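Side-chain contacts in N-acetylneuraminate lyase (Fusobacterium nucleatum subsp. nucleatum ATCC 25586, PDB 5ZKA), which is a lyase of the dihydrodipicolinate synthetase family, built as a TIM barrel with additional helices at its C-terminal end: residues 43-46 and 47-50; 296-299 and 300-304; 66-70 and 71-75; 244-247 and 248-252. All blocks are in the same frame, centred on the assembly; numbering follows the deposited sequence.

How the interactions relate
Each of the four contacts joins residues three to five positions apart on adjoining segments, so none closes a long loop; they follow one another along the chain without nesting or crossing. Interaction 1 comes first, in the helix between barrel strands 20-24 and 55-58. Interaction 3 follows at the start of helix 70-84. Interaction 4 lies in helix 242-262, beyond the last barrel strand, and interaction 2 in helix 291-304 near the C terminus. Interactions 3 and 4 sit on opposite sides of the chain's centre, their own centres about 37 Å apart. Interactions 2 and 4 touch, through F304 CE1 and T251 O at 3.8 Å.

Interaction 1: residues 43-46 and 47-50; sequences IIRY and NIDK
R45 and D49, one helical turn apart, form a side-on salt bridge in which two guanidinium nitrogens each take one carboxylate oxygen. NE of R45 reaches OD2 of D49 at 2.9 Å and NH2 of R45 reaches OD1 of D49 at 3.1 Å, both bonds nearly straight. The oxygens lie close to the guanidinium plane, but the two flat groups are turned 35° apart, so the nitrogens approach from somewhat outside the carboxylate plane. Bends at chi2 and chi3 curl the arginine along the helix toward D49, and NH1 turns to a second acid, E83, in a further salt bridge.

On the next flank, K50 lays CB over one face of the Y46 ring, a CH-pi contact 4.2 Å from CB to the ring centroid and offset toward the rim. The ring's hydroxyl is hydrogen-bonded to E275. N47 sends both its backbone N and ND2 to the carbonyl oxygen of I43, each at 3.0 Å and from opposite faces of the carbonyl plane. The side-chain bond is the more bent of the two, its donor standing well above that plane. Because the I43 carbonyl can only accept, it sets ND2 on that side; OD1 is bonded to S23 and ND2 to N224 as well.

I44 and I48 point the same way, with CG2 of I44 3.7 Å from CD1 of I48. This pair packs on helix 70-84, and I44 and N47 also touch L56 of strand 55-58. Helix 37-49 is the crossover of a beta-alpha-beta unit, running between barrel strands 20-24 and 55-58 beside helix 70-84.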
loop_
_atom_site.group_PDB
_atom_site.type_symbol
_atom_site.label_atom_id
_atom_site.label_comp_id
_atom_site.label_asym_id
_atom_site.label_seq_id
_atom_site.Cartn_x
_atom_site.Cartn_y
_atom_site.Cartn_z
ATOM N N ILE A 43 16.771 13.960 23.959
ATOM C CA ILE A 43 16.131 13.215 22.879
ATOM C C ILE A 43 16.890 13.413 21.575
ATOM O O ILE A 43 17.086 12.471 20.798
ATOM C CB ILE A 43 14.658 13.636 22.740
ATOM C CG1 ILE A 43 13.861 13.254 23.987
ATOM C CG2 ILE A 43 14.038 13.003 21.493
ATOM C CD1 ILE A 43 12.391 13.723 23.925
ATOM N N ILE A 44 17.312 14.648 21.307
ATOM C CA ILE A 44 18.120 14.931 20.126
ATOM C C ILE A 44 19.412 14.121 20.153
ATOM O O ILE A 44 19.787 13.489 19.158
ATOM C CB ILE A 44 18.410 16.442 20.032
ATOM C CG1 ILE A 44 17.121 17.211 19.727
ATOM C CG2 ILE A 44 19.460 16.717 18.973
ATOM C CD1 ILE A 44 17.205 18.703 20.044
ATOM N N ARG A 45 20.127 14.151 21.286
ATOM C CA ARG A 45 21.375 13.397 21.387
ATOM C C ARG A 45 21.144 11.902 21.172
ATOM O O ARG A 45 21.930 11.239 20.488
ATOM C CB ARG A 45 22.043 13.649 22.742
ATOM C CG ARG A 45 22.629 15.046 22.896
ATOM C CD ARG A 45 24.148 15.096 22.639
ATOM N NE ARG A 45 24.515 14.635 21.296
ATOM C CZ ARG A 45 24.463 15.385 20.197
ATOM N NH1 ARG A 45 24.047 16.644 20.262
ATOM N NH2 ARG A 45 24.814 14.873 19.022
ATOM N N TYR A 46 20.062 11.356 21.733
ATOM C CA TYR A 46 19.767 9.938 21.530
ATOM C C TYR A 46 19.559 9.621 20.051
ATOM O O TYR A 46 20.097 8.634 19.538
ATOM C CB TYR A 46 18.534 9.544 22.343
ATOM C CG TYR A 46 18.268 8.058 22.395
ATOM C CD1 TYR A 46 18.999 7.232 23.241
ATOM C CD2 TYR A 46 17.264 7.484 21.626
ATOM C CE1 TYR A 46 18.749 5.866 23.294
ATOM C CE2 TYR A 46 17.011 6.134 21.674
ATOM C CZ TYR A 46 17.757 5.326 22.510
ATOM O OH TYR A 46 17.490 3.975 22.555
ATOM N N ASN A 47 18.793 10.456 19.342
ATOM C CA ASN A 47 18.549 10.209 17.922
ATOM C C ASN A 47 19.839 10.251 17.109
ATOM O O ASN A 47 20.079 9.388 16.253
ATOM C CB ASN A 47 17.548 11.228 17.380
ATOM C CG ASN A 47 16.128 10.784 17.580
ATOM O OD1 ASN A 47 15.645 9.903 16.870
ATOM N ND2 ASN A 47 15.452 11.371 18.561
ATOM N N ILE A 48 20.675 11.259 17.342
ATOM C CA ILE A 48 21.878 11.407 16.531
ATOM C C ILE A 48 22.913 10.350 16.908
ATOM O O ILE A 48 23.520 9.712 16.038
ATOM C CB ILE A 48 22.452 12.826 16.683
ATOM C CG1 ILE A 48 21.456 13.871 16.172
ATOM C CG2 ILE A 48 23.791 12.936 15.965
ATOM C CD1 ILE A 48 21.846 15.310 16.569
ATOM N N ASP A 49 23.145 10.167 18.209
ATOM C CA ASP A 49 24.263 9.345 18.664
ATOM C C ASP A 49 23.938 7.857 18.738
ATOM O O ASP A 49 24.839 7.030 18.550
ATOM C CB ASP A 49 24.750 9.803 20.045
ATOM C CG ASP A 49 25.207 11.261 20.068
ATOM O OD1 ASP A 49 25.500 11.834 18.996
ATOM O OD2 ASP A 49 25.282 11.831 21.180
ATOM N N LYS A 50 22.697 7.488 19.044
ATOM C CA LYS A 50 22.355 6.081 19.240
ATOM C C LYS A 50 21.472 5.511 18.144
ATOM O O LYS A 50 21.707 4.383 17.697
ATOM C CB LYS A 50 21.670 5.885 20.599
ATOM C CG LYS A 50 22.537 6.303 21.804
ATOM C CD LYS A 50 23.871 5.582 21.827
ATOM C CE LYS A 50 24.782 6.156 22.909
ATOM N NZ LYS A 50 26.133 5.503 22.952
#

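Interaction 2: residues 296-299 and 300-304; sequences FAKE and LHKKF
L300, H301, K302 and K303 each donate their backbone N-H to the carbonyl four residues earlier, the regular ladder of an alpha helix running from F296 O to K303 N. This is the last part of helix 291-304, in the helical C-terminal region that follows the TIM barrel. The bonds are of ordinary length, from 2.9 Å for H301 N to A297 O up to 3.0 Å for L300 N to F296 O.

Along one side of the helix the F296 ring crosses the L300 side chain, meeting it chiefly through CE2, which lies 3.6 Å from CD1 of L300. With CG anti to the backbone N (chi1 -166°), the ring swings forward along the helix to reach the leucine. The pair faces other helices: F296 rests on S261 and N262 of helix 242-262, and L300 on T267 of helix 264-274. H301 turns toward the latter helix as well, packing on I271 and L274 while its NE2 is hydrogen-bonded to E275.

The solvent-facing side carries the charges. K298 and K302 cross with their aliphatic parts in contact, CG of K298 lying 4.0 Å from CD of K302. Their ammonium nitrogens remain 5.2 Å apart, NZ of K298 to NZ of K302, and E299 probably eases this like-charge proximity. The glutamate is bent at chi2 and the lysine at chi3, which brings their ends together side by side. NZ of K302 meets OE2 of E299 on its syn lone pair, a salt bridge of 2.9 Å.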
loop_
_atom_site.group_PDB
_atom_site.type_symbol
_atom_site.label_atom_id
_atom_site.label_comp_id
_atom_site.label_asym_id
_atom_site.label_seq_id
_atom_site.Cartn_x
_atom_site.Cartn_y
_atom_site.Cartn_z
ATOM N N PHE A 296 3.228 -2.620 29.880
ATOM C CA PHE A 296 3.281 -3.081 28.494
ATOM C C PHE A 296 4.485 -2.490 27.773
ATOM O O PHE A 296 5.174 -3.189 27.024
ATOM C CB PHE A 296 1.982 -2.704 27.770
ATOM C CG PHE A 296 1.789 -3.406 26.436
ATOM C CD1 PHE A 296 1.193 -4.657 26.376
ATOM C CD2 PHE A 296 2.184 -2.804 25.251
ATOM C CE1 PHE A 296 1.009 -5.296 25.158
ATOM C CE2 PHE A 296 2.007 -3.443 24.034
ATOM C CZ PHE A 296 1.415 -4.684 23.984
ATOM N N ALA A 297 4.746 -1.194 27.979
ATOM C CA ALA A 297 5.904 -0.573 27.346
ATOM C C ALA A 297 7.193 -1.222 27.833
ATOM O O ALA A 297 8.133 -1.418 27.054
ATOM C CB ALA A 297 5.916 0.941 27.611
ATOM N N LYS A 298 7.246 -1.578 29.118
ATOM C CA LYS A 298 8.433 -2.242 29.644
ATOM C C LYS A 298 8.651 -3.579 28.953
ATOM O O LYS A 298 9.795 -3.972 28.695
ATOM C CB LYS A 298 8.305 -2.415 31.156
ATOM C CG LYS A 298 9.477 -3.142 31.806
ATOM C CD LYS A 298 9.352 -3.136 33.320
ATOM C CE LYS A 298 10.310 -4.148 33.961
ATOM N NZ LYS A 298 10.225 -4.161 35.456
ATOM N N GLU A 299 7.560 -4.272 28.601
ATOM C CA GLU A 299 7.704 -5.568 27.943
ATOM C C GLU A 299 8.139 -5.410 26.493
ATOM O O GLU A 299 8.958 -6.203 26.009
ATOM C CB GLU A 299 6.399 -6.363 28.031
ATOM C CG GLU A 299 6.104 -6.903 29.426
ATOM C CD GLU A 299 7.256 -7.722 29.997
ATOM O OE1 GLU A 299 7.587 -8.779 29.418
ATOM O OE2 GLU A 299 7.837 -7.305 31.024
ATOM N N LEU A 300 7.597 -4.398 25.793
ATOM C CA LEU A 300 8.050 -4.091 24.435
ATOM C C LEU A 300 9.532 -3.738 24.420
ATOM O O LEU A 300 10.279 -4.172 23.533
ATOM C CB LEU A 300 7.247 -2.925 23.848
ATOM C CG LEU A 300 5.761 -3.141 23.565
ATOM C CD1 LEU A 300 5.100 -1.825 23.139
ATOM C CD2 LEU A 300 5.572 -4.201 22.493
ATOM N N HIS A 301 9.968 -2.918 25.374
ATOM C CA HIS A 301 11.384 -2.584 25.466
ATOM C C HIS A 301 12.230 -3.838 25.698
ATOM O O HIS A 301 13.224 -4.069 24.996
ATOM C CB HIS A 301 11.587 -1.555 26.578
ATOM C CG HIS A 301 13.008 -1.123 26.760
ATOM N ND1 HIS A 301 13.783 -1.548 27.817
ATOM C CD2 HIS A 301 13.796 -0.306 26.021
ATOM C CE1 HIS A 301 14.986 -1.009 27.725
ATOM N NE2 HIS A 301 15.023 -0.258 26.640
ATOM N N LYS A 302 11.834 -4.675 26.664
ATOM C CA LYS A 302 12.606 -5.883 26.958
ATOM C C LYS A 302 12.663 -6.831 25.761
ATOM O O LYS A 302 13.687 -7.481 25.524
ATOM C CB LYS A 302 12.020 -6.595 28.179
ATOM C CG LYS A 302 12.527 -6.044 29.504
ATOM C CD LYS A 302 11.565 -6.328 30.655
ATOM C CE LYS A 302 11.236 -7.809 30.773
ATOM N NZ LYS A 302 10.484 -8.103 32.032
ATOM N N LYS A 303 11.582 -6.918 24.986
ATOM C CA LYS A 303 11.551 -7.889 23.894
ATOM C C LYS A 303 12.238 -7.373 22.634
ATOM O O LYS A 303 12.861 -8.151 21.906
ATOM C CB LYS A 303 10.101 -8.270 23.573
ATOM C CG LYS A 303 9.943 -9.233 22.394
ATOM C CD LYS A 303 8.554 -9.851 22.374
ATOM C CE LYS A 303 8.362 -10.778 21.170
ATOM N NZ LYS A 303 9.485 -11.755 21.026
ATOM N N PHE A 304 12.127 -6.073 22.342
ATOM C CA PHE A 304 12.522 -5.557 21.034
ATOM C C PHE A 304 13.735 -4.632 21.050
ATOM O O PHE A 304 14.386 -4.494 20.009
ATOM C CB PHE A 304 11.337 -4.828 20.367
ATOM C CG PHE A 304 10.199 -5.750 20.003
ATOM C CD1 PHE A 304 10.339 -6.674 18.975
ATOM C CD2 PHE A 304 9.018 -5.735 20.720
ATOM C CE1 PHE A 304 9.309 -7.537 18.654
ATOM C CE2 PHE A 304 7.973 -6.589 20.391
ATOM C CZ PHE A 304 8.121 -7.494 19.362
#

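Interaction 3: residues 66-70 and 71-75; sequences FMIST and EEKKR
A capping box made by S69 and E72 starts helix 70-84. S69 is the N-cap, and its OG accepts from the backbone N of E72 at 3.1 Å. In return, OE1 of E72 takes the backbone N-H of S69 at 3.0 Å, an almost straight bond (175°) on the anti lone pair. The serine oxygen gets there because chi1 (73°) sets it between its own backbone N and carbonyl carbon, turned in over the first helical turn. The two residues thus satisfy one N-H each at an end where the helix lacks earlier carbonyls. OE1 also forms a salt bridge with R283, a second hold on the capping carboxylate.

Behind the box, K73 N bonds to S69 O at 2.8 Å. I68 packs against the helix, its CG1 3.8 Å from CG of the K73 side chain. T70 and K74 run side by side, with CG2 of T70 4.1 Å from CE of K74. NZ of K74 forms a salt bridge with OE2 of E71, at 3.2 Å a weak hydrogen bond, and is paired with E104 too.

Several partners lie on helix 99-112: E101 is bonded to both T70 OG1 and K73 NZ, while T70, K73 and K74 all pack on L105. The contact therefore anchors the start of helix 70-84, just after the loop from strand 55-58, against the next helix round the barrel.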
loop_
_atom_site.group_PDB
_atom_site.type_symbol
_atom_site.label_atom_id
_atom_site.label_comp_id
_atom_site.label_asym_id
_atom_site.label_seq_id
_atom_site.Cartn_x
_atom_site.Cartn_y
_atom_site.Cartn_z
ATOM N N PHE A 66 1.066 20.950 16.649
ATOM C CA PHE A 66 -0.184 21.681 16.473
ATOM C C PHE A 66 -0.937 21.872 17.780
ATOM O O PHE A 66 -2.002 22.500 17.777
ATOM C CB PHE A 66 -1.032 20.977 15.404
ATOM C CG PHE A 66 -0.316 20.877 14.089
ATOM C CD1 PHE A 66 -0.210 21.994 13.263
ATOM C CD2 PHE A 66 0.354 19.716 13.730
ATOM C CE1 PHE A 66 0.491 21.932 12.074
ATOM C CE2 PHE A 66 1.065 19.650 12.542
ATOM C CZ PHE A 66 1.122 20.757 11.711
ATOM N N MET A 67 -0.374 21.397 18.898
ATOM C CA MET A 67 -0.944 21.597 20.223
ATOM C C MET A 67 -0.281 22.731 21.002
ATOM O O MET A 67 -0.713 23.021 22.122
ATOM C CB MET A 67 -0.856 20.296 21.031
ATOM C CG MET A 67 -1.947 19.281 20.685
ATOM S SD MET A 67 -1.875 17.816 21.744
ATOM C CE MET A 67 -0.634 16.882 20.893
ATOM N N ILE A 68 0.740 23.387 20.449
ATOM C CA ILE A 68 1.540 24.332 21.219
ATOM C C ILE A 68 1.546 25.695 20.525
ATOM O O ILE A 68 1.105 25.852 19.383
ATOM C CB ILE A 68 2.979 23.823 21.456
ATOM C CG1 ILE A 68 3.804 23.915 20.174
ATOM C CG2 ILE A 68 2.954 22.368 21.935
ATOM C CD1 ILE A 68 5.201 23.346 20.287
ATOM N N SER A 69 2.042 26.695 21.247
ATOM C CA SER A 69 1.975 28.076 20.788
ATOM C C SER A 69 3.099 28.403 19.805
ATOM O O SER A 69 4.111 27.702 19.711
ATOM C CB SER A 69 2.044 29.035 21.976
ATOM O OG SER A 69 3.366 29.051 22.495
ATOM N N THR A 70 2.907 29.509 19.074
ATOM C CA THR A 70 3.922 29.967 18.130
ATOM C C THR A 70 5.265 30.176 18.821
ATOM O O THR A 70 6.308 29.762 18.303
ATOM C CB THR A 70 3.459 31.261 17.455
ATOM O OG1 THR A 70 2.185 31.043 16.827
ATOM C CG2 THR A 70 4.463 31.694 16.405
ATOM N N GLU A 71 5.261 30.808 19.995
ATOM C CA GLU A 71 6.524 31.029 20.703
ATOM C C GLU A 71 7.137 29.711 21.144
ATOM O O GLU A 71 8.361 29.547 21.109
ATOM C CB GLU A 71 6.312 31.948 21.906
ATOM C CG GLU A 71 6.077 33.411 21.532
ATOM C CD GLU A 71 7.110 33.953 20.546
ATOM O OE1 GLU A 71 8.214 34.336 20.990
ATOM O OE2 GLU A 71 6.813 34.006 19.329
ATOM N N GLU A 72 6.303 28.759 21.550
ATOM C CA GLU A 72 6.817 27.456 21.937
ATOM C C GLU A 72 7.408 26.725 20.736
ATOM O O GLU A 72 8.455 26.075 20.857
ATOM C CB GLU A 72 5.705 26.652 22.615
ATOM C CG GLU A 72 5.485 27.111 24.056
ATOM C CD GLU A 72 4.213 26.584 24.702
ATOM O OE1 GLU A 72 3.257 26.232 23.978
ATOM O OE2 GLU A 72 4.178 26.518 25.954
ATOM N N LYS A 73 6.773 26.848 19.560
ATOM C CA LYS A 73 7.365 26.278 18.352
ATOM C C LYS A 73 8.744 26.870 18.088
ATOM O O LYS A 73 9.692 26.143 17.761
ATOM C CB LYS A 73 6.462 26.514 17.142
ATOM C CG LYS A 73 5.153 25.740 17.168
ATOM C CD LYS A 73 4.175 26.342 16.140
ATOM C CE LYS A 73 2.785 25.724 16.225
ATOM N NZ LYS A 73 1.909 26.203 15.089
ATOM N N LYS A 74 8.873 28.193 18.225
ATOM C CA LYS A 74 10.159 28.842 17.978
ATOM C C LYS A 74 11.239 28.316 18.919
ATOM O O LYS A 74 12.385 28.092 18.504
ATOM C CB LYS A 74 10.008 30.360 18.116
ATOM C CG LYS A 74 9.139 31.014 17.041
ATOM C CD LYS A 74 8.986 32.523 17.306
ATOM C CE LYS A 74 8.284 33.236 16.164
ATOM N NZ LYS A 74 8.121 34.696 16.460
ATOM N N ARG A 75 10.900 28.119 20.194
ATOM C CA ARG A 75 11.900 27.661 21.152
ATOM C C ARG A 75 12.364 26.241 20.832
ATOM O O ARG A 75 13.549 25.919 20.982
ATOM C CB ARG A 75 11.343 27.738 22.573
ATOM C CG ARG A 75 12.372 27.387 23.648
ATOM C CD ARG A 75 13.378 28.525 23.865
ATOM N NE ARG A 75 14.531 28.110 24.671
ATOM C CZ ARG A 75 15.799 28.189 24.270
ATOM N NH1 ARG A 75 16.090 28.681 23.072
ATOM N NH2 ARG A 75 16.784 27.779 25.065
#

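Interaction 4: residues 244-247 and 248-252; sequences EALK and IQHTT
H250 N donates to L246 O at 2.8 Å, and Q249 N to A245 O at 2.9 Å, the two shortest bonds between these consecutive pieces of helix 242-262. I248 and T251 continue the same i to i+4 pattern. One turn on, T252 doubles it: its OG1 and its backbone N both reach I248 O, at 3.0 Å and 2.9 Å, from opposite faces of the carbonyl plane. The T252 hydroxyl is linked to N226 as well. Q249 directs its amide out of the contact, with OE1 accepting from L208 N and NE2 bonded to N253.

The side-chain contact that stands out is L246 against H250. CD1 of L246 lies over one face of the imidazole, 4.0 Å from the ring centroid and displaced toward the rim, a CH-pi contact. CG of L246 approaches NE2 of the H250 ring at 3.7 Å. H250, its CG anti to the carbonyl carbon (chi1 -83°), leans back along the helix and brings its ring up against the leucine methyl. The ring's other nitrogen, ND1, is hydrogen-bonded to an acidic side chain of another protein chain, a bond that limits the ring's rotation; L246 packs on backbone of that chain.

Round the helix, E244 and I248 lie side by side, CG of E244 4.0 Å from CD1 of I248, and both touch L236 of helix 223-237. A245 and L246 rest on L208 of helix 207-212. The helix lies just past the barrel proper, packed on its own subunit through A245, I248, Q249 and T252 and presenting the L246-H250 pair at a chain-chain interface.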
loop_
_atom_site.group_PDB
_atom_site.type_symbol
_atom_site.label_atom_id
_atom_site.label_comp_id
_atom_site.label_asym_id
_atom_site.label_seq_id
_atom_site.Cartn_x
_atom_site.Cartn_y
_atom_site.Cartn_z
ATOM N N GLU A 244 16.227 -10.551 3.900
ATOM C CA GLU A 244 16.628 -10.053 5.211
ATOM C C GLU A 244 15.824 -8.815 5.603
ATOM O O GLU A 244 15.469 -8.650 6.777
ATOM C CB GLU A 244 18.128 -9.754 5.229
ATOM C CG GLU A 244 18.619 -9.261 6.579
ATOM C CD GLU A 244 20.116 -9.424 6.769
ATOM O OE1 GLU A 244 20.823 -9.659 5.763
ATOM O OE2 GLU A 244 20.581 -9.303 7.925
ATOM N N ALA A 245 15.526 -7.934 4.635
ATOM C CA ALA A 245 14.788 -6.712 4.951
ATOM C C ALA A 245 13.371 -7.027 5.409
ATOM O O ALA A 245 12.828 -6.339 6.286
ATOM C CB ALA A 245 14.760 -5.772 3.747
ATOM N N LEU A 246 12.757 -8.068 4.829
ATOM C CA LEU A 246 11.406 -8.454 5.230
ATOM C C LEU A 246 11.379 -8.988 6.651
ATOM O O LEU A 246 10.438 -8.705 7.404
ATOM C CB LEU A 246 10.841 -9.496 4.258
ATOM C CG LEU A 246 9.426 -10.011 4.531
ATOM C CD1 LEU A 246 8.450 -8.849 4.616
ATOM C CD2 LEU A 246 8.958 -10.998 3.441
ATOM N N LYS A 247 12.389 -9.784 7.032
ATOM C CA LYS A 247 12.459 -10.285 8.404
ATOM C C LYS A 247 12.516 -9.141 9.397
ATOM O O LYS A 247 11.848 -9.178 10.437
ATOM C CB LYS A 247 13.670 -11.209 8.582
ATOM C CG LYS A 247 13.524 -12.542 7.866
ATOM C CD LYS A 247 14.436 -13.609 8.468
ATOM C CE LYS A 247 14.405 -14.876 7.630
ATOM N NZ LYS A 247 14.891 -14.625 6.243
ATOM N N ILE A 248 13.293 -8.105 9.078
ATOM C CA ILE A 248 13.422 -6.967 9.986
ATOM C C ILE A 248 12.166 -6.093 9.958
ATOM O O ILE A 248 11.766 -5.543 10.994
ATOM C CB ILE A 248 14.697 -6.183 9.638
ATOM C CG1 ILE A 248 15.921 -7.092 9.815
ATOM C CG2 ILE A 248 14.813 -4.926 10.497
ATOM C CD1 ILE A 248 17.198 -6.545 9.220
ATOM N N GLN A 249 11.504 -5.965 8.808
ATOM C CA GLN A 249 10.208 -5.280 8.794
ATOM C C GLN A 249 9.179 -6.039 9.624
ATOM O O GLN A 249 8.342 -5.428 10.304
ATOM C CB GLN A 249 9.702 -5.107 7.363
ATOM C CG GLN A 249 8.406 -4.298 7.255
ATOM C CD GLN A 249 8.673 -2.814 7.394
ATOM O OE1 GLN A 249 9.273 -2.215 6.506
ATOM N NE2 GLN A 249 8.258 -2.222 8.514
ATOM N N HIS A 250 9.224 -7.377 9.578
ATOM C CA HIS A 250 8.312 -8.180 10.387
ATOM C C HIS A 250 8.529 -7.919 11.873
ATOM O O HIS A 250 7.572 -7.764 12.637
ATOM C CB HIS A 250 8.517 -9.665 10.087
ATOM C CG HIS A 250 7.786 -10.170 8.876
ATOM N ND1 HIS A 250 6.561 -9.684 8.476
ATOM C CD2 HIS A 250 8.084 -11.183 8.025
ATOM C CE1 HIS A 250 6.151 -10.353 7.410
ATOM N NE2 HIS A 250 7.058 -11.268 7.114
ATOM N N THR A 251 9.790 -7.928 12.311
ATOM C CA THR A 251 10.080 -7.690 13.720
ATOM C C THR A 251 9.683 -6.275 14.110
ATOM O O THR A 251 9.074 -6.057 15.167
ATOM C CB THR A 251 11.570 -7.922 13.986
ATOM O OG1 THR A 251 11.895 -9.301 13.734
ATOM C CG2 THR A 251 11.920 -7.578 15.429
ATOM N N THR A 252 10.017 -5.308 13.254
ATOM C CA THR A 252 9.631 -3.914 13.482
ATOM C C THR A 252 8.123 -3.772 13.642
ATOM O O THR A 252 7.642 -3.066 14.539
ATOM C CB THR A 252 10.134 -3.056 12.324
ATOM O OG1 THR A 252 11.557 -2.915 12.431
ATOM C CG2 THR A 252 9.492 -1.652 12.320
#